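Long-range contact in alpha-/beta-galactoside alpha-2,3-sialyltransferase (Photobacterium phosphoreum, PDB 2ZWI), which probably transfers sialic acid from a CMP-linked donor to galactosides, forming an alpha-2,3 linkage: residues E106-D111 / T169-R174. Sequence-based numbering, arbitrary orientation.
Sequences ELNFYD and TYHMLR
The ends of neighbouring parallel strands 104-110 and 168-172, with the first loop residues after each, meet in the seven-stranded sheet of the N-terminal half, and the contact is largely buried. Thr-169 N donates to Leu-107 O at 2.8 Å, Phe-109 N to Thr-169 O, His-171 N to Phe-109 O at 2.7 Å, and Asp-111 N to His-171 O at a longer 3.2 Å. On one face of the sheet, Tyr-110 and His-171 form an offset stack, ring centroids 4.1 Å apart and planes 13° from parallel. Tyr-110 CZ sits over the centre of the imidazole, while Thr-169 CG2 lies against its opposite face. Asn-108 ND2 reaches the imidazole edge in its plane, giving a weak bond of 3.1 Å to His-171 NE2, bent to 121° at the hydrogen. The imidazole is thus sandwiched between Tyr-110 and Thr-169; helix 14-26 packs on this layer, with Pro-15 and Gln-18 on Tyr-110 and Gln-22 on His-171. On the other face, Phe-109 and Tyr-170 run side by side, their near-parallel rings slid so far apart that they barely overlap; Phe-109 CD2 comes 3.5 Å from Tyr-170 CE1. The Tyr-170 hydroxyl is bonded to Ile-159 O and Phe-162 N. Past the strand ends, Asp-111 turns its carboxylate across to residues 169-174: with CG beside its own backbone N (chi1 -73°), OD2 accepts Leu-173 N at 2.9 Å, met from above the carboxylate plane. OD2 also bonds the Tyr-117 hydroxyl and OD1 that of Tyr-160, so both oxygens are tied into the surrounding fold. Leu-173 then places its side chain about 7 Å from the bound CMP. The arrangement is that of a Rossmann-like domain of the GT-B fold, in which loops after the parallel strands face the cleft between the two domains.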
loop_
_atom_site.group_PDB
_atom_site.type_symbol
_atom_site.label_atom_id
_atom_site.label_comp_id
_atom_site.label_asym_id
_atom_site.label_seq_id
_atom_site.Cartn_x
_atom_site.Cartn_y
_atom_site.Cartn_z
ATOM N N GLU A 106 20.938 1.062 -4.345
ATOM C CA GLU A 106 20.199 0.160 -3.464
ATOM C C GLU A 106 18.715 0.469 -3.571
ATOM O O GLU A 106 18.335 1.621 -3.787
ATOM C CB GLU A 106 20.679 0.307 -2.018
ATOM C CG GLU A 106 22.119 -0.164 -1.845
ATOM C CD GLU A 106 22.604 -0.125 -0.410
ATOM O OE1 GLU A 106 23.819 -0.367 -0.196
ATOM O OE2 GLU A 106 21.785 0.140 0.497
ATOM N N LEU A 107 17.883 -0.556 -3.417
ATOM C CA LEU A 107 16.450 -0.439 -3.715
ATOM C C LEU A 107 15.577 -0.847 -2.541
ATOM O O LEU A 107 15.849 -1.845 -1.882
ATOM C CB LEU A 107 16.072 -1.301 -4.928
ATOM C CG LEU A 107 16.880 -1.126 -6.222
ATOM C CD1 LEU A 107 16.489 -2.166 -7.236
ATOM C CD2 LEU A 107 16.711 0.293 -6.799
ATOM N N ASN A 108 14.535 -0.059 -2.296
ATOM C CA ASN A 108 13.455 -0.423 -1.383
ATOM C C ASN A 108 12.129 -0.326 -2.138
ATOM O O ASN A 108 11.730 0.782 -2.537
ATOM C CB ASN A 108 13.430 0.518 -0.168
ATOM C CG ASN A 108 14.682 0.401 0.692
ATOM O OD1 ASN A 108 15.505 1.323 0.749
ATOM N ND2 ASN A 108 14.837 -0.732 1.355
ATOM N N PHE A 109 11.466 -1.467 -2.342
ATOM C CA PHE A 109 10.146 -1.511 -2.974
ATOM C C PHE A 109 9.035 -1.723 -1.928
ATOM O O PHE A 109 9.116 -2.626 -1.098
ATOM C CB PHE A 109 10.064 -2.637 -4.012
ATOM C CG PHE A 109 10.846 -2.384 -5.276
ATOM C CD1 PHE A 109 10.304 -1.612 -6.309
ATOM C CD2 PHE A 109 12.112 -2.942 -5.450
ATOM C CE1 PHE A 109 11.026 -1.376 -7.497
ATOM C CE2 PHE A 109 12.837 -2.729 -6.634
ATOM C CZ PHE A 109 12.289 -1.938 -7.659
ATOM N N TYR A 110 8.011 -0.885 -1.973
ATOM C CA TYR A 110 6.851 -0.990 -1.095
ATOM C C TYR A 110 5.628 -1.401 -1.902
ATOM O O TYR A 110 5.324 -0.763 -2.911
ATOM C CB TYR A 110 6.587 0.371 -0.441
ATOM C CG TYR A 110 7.680 0.807 0.505
ATOM C CD1 TYR A 110 8.848 1.413 0.029
ATOM C CD2 TYR A 110 7.547 0.607 1.870
ATOM C CE1 TYR A 110 9.858 1.806 0.904
ATOM C CE2 TYR A 110 8.556 0.998 2.759
ATOM C CZ TYR A 110 9.693 1.585 2.266
ATOM O OH TYR A 110 10.653 1.960 3.147
ATOM N N ASP A 111 4.936 -2.464 -1.475
ATOM C CA ASP A 111 3.718 -2.923 -2.162
ATOM C C ASP A 111 2.733 -1.777 -2.371
ATOM O O ASP A 111 2.601 -0.928 -1.506
ATOM C CB ASP A 111 3.002 -4.013 -1.347
ATOM C CG ASP A 111 3.728 -5.349 -1.365
ATOM O OD1 ASP A 111 4.634 -5.553 -2.208
ATOM O OD2 ASP A 111 3.370 -6.197 -0.512
ATOM N N THR A 169 15.446 -4.451 -0.916
ATOM C CA THR A 169 14.487 -4.899 0.099
ATOM C C THR A 169 13.048 -4.720 -0.407
ATOM O O THR A 169 12.706 -3.684 -0.975
ATOM C CB THR A 169 14.703 -4.193 1.448
ATOM O OG1 THR A 169 15.993 -4.554 1.973
ATOM C CG2 THR A 169 13.633 -4.591 2.465
ATOM N N TYR A 170 12.234 -5.764 -0.233
ATOM C CA TYR A 170 10.797 -5.703 -0.544
ATOM C C TYR A 170 10.021 -5.561 0.749
ATOM O O TYR A 170 9.961 -6.491 1.568
ATOM C CB TYR A 170 10.335 -6.940 -1.311
ATOM C CG TYR A 170 10.831 -6.939 -2.733
ATOM C CD1 TYR A 170 10.200 -6.147 -3.696
ATOM C CD2 TYR A 170 11.935 -7.686 -3.108
ATOM C CE1 TYR A 170 10.649 -6.103 -4.981
ATOM C CE2 TYR A 170 12.401 -7.661 -4.431
ATOM C CZ TYR A 170 11.746 -6.856 -5.354
ATOM O OH TYR A 170 12.154 -6.794 -6.658
ATOM N N HIS A 171 9.448 -4.383 0.941
ATOM C CA HIS A 171 8.597 -4.143 2.092
ATOM C C HIS A 171 7.188 -4.591 1.712
ATOM O O HIS A 171 6.562 -4.006 0.821
ATOM C CB HIS A 171 8.636 -2.675 2.454
ATOM C CG HIS A 171 10.019 -2.153 2.704
ATOM N ND1 HIS A 171 10.474 -1.836 3.964
ATOM C CD2 HIS A 171 11.042 -1.888 1.859
ATOM C CE1 HIS A 171 11.715 -1.390 3.890
ATOM N NE2 HIS A 171 12.083 -1.408 2.622
ATOM N N MET A 172 6.703 -5.650 2.353
ATOM C CA MET A 172 5.457 -6.271 1.913
ATOM C C MET A 172 4.301 -6.117 2.891
ATOM O O MET A 172 4.461 -6.257 4.105
ATOM C CB MET A 172 5.671 -7.760 1.625
ATOM C CG MET A 172 6.705 -8.071 0.530
ATOM S SD MET A 172 6.772 -9.849 0.199
ATOM C CE MET A 172 5.201 -10.065 -0.661
ATOM N N LEU A 173 3.122 -5.866 2.340
ATOM C CA LEU A 173 1.892 -5.855 3.113
ATOM C C LEU A 173 1.763 -7.099 3.959
ATOM O O LEU A 173 1.435 -7.021 5.138
ATOM C CB LEU A 173 0.698 -5.764 2.169
ATOM C CG LEU A 173 -0.202 -4.535 2.138
ATOM C CD1 LEU A 173 0.284 -3.351 2.976
ATOM C CD2 LEU A 173 -0.536 -4.153 0.704
ATOM N N ARG A 174 2.025 -8.252 3.348
ATOM C CA ARG A 174 1.924 -9.519 4.050
ATOM C C ARG A 174 3.072 -10.407 3.595
ATOM O O ARG A 174 2.921 -11.207 2.672
ATOM C CB ARG A 174 0.557 -10.194 3.779
ATOM C CG ARG A 174 -0.661 -9.519 4.432
ATOM C CD ARG A 174 -0.645 -9.643 5.983
ATOM N NE ARG A 174 -0.669 -11.035 6.435
ATOM C CZ ARG A 174 -1.771 -11.715 6.731
ATOM N NH1 ARG A 174 -2.954 -11.136 6.660
ATOM N NH2 ARG A 174 -1.682 -12.978 7.115
HETATM O O HOH W 1 18.178 -2.553 0.307
HETATM O O HOH W 2 7.301 -5.149 -1.973
#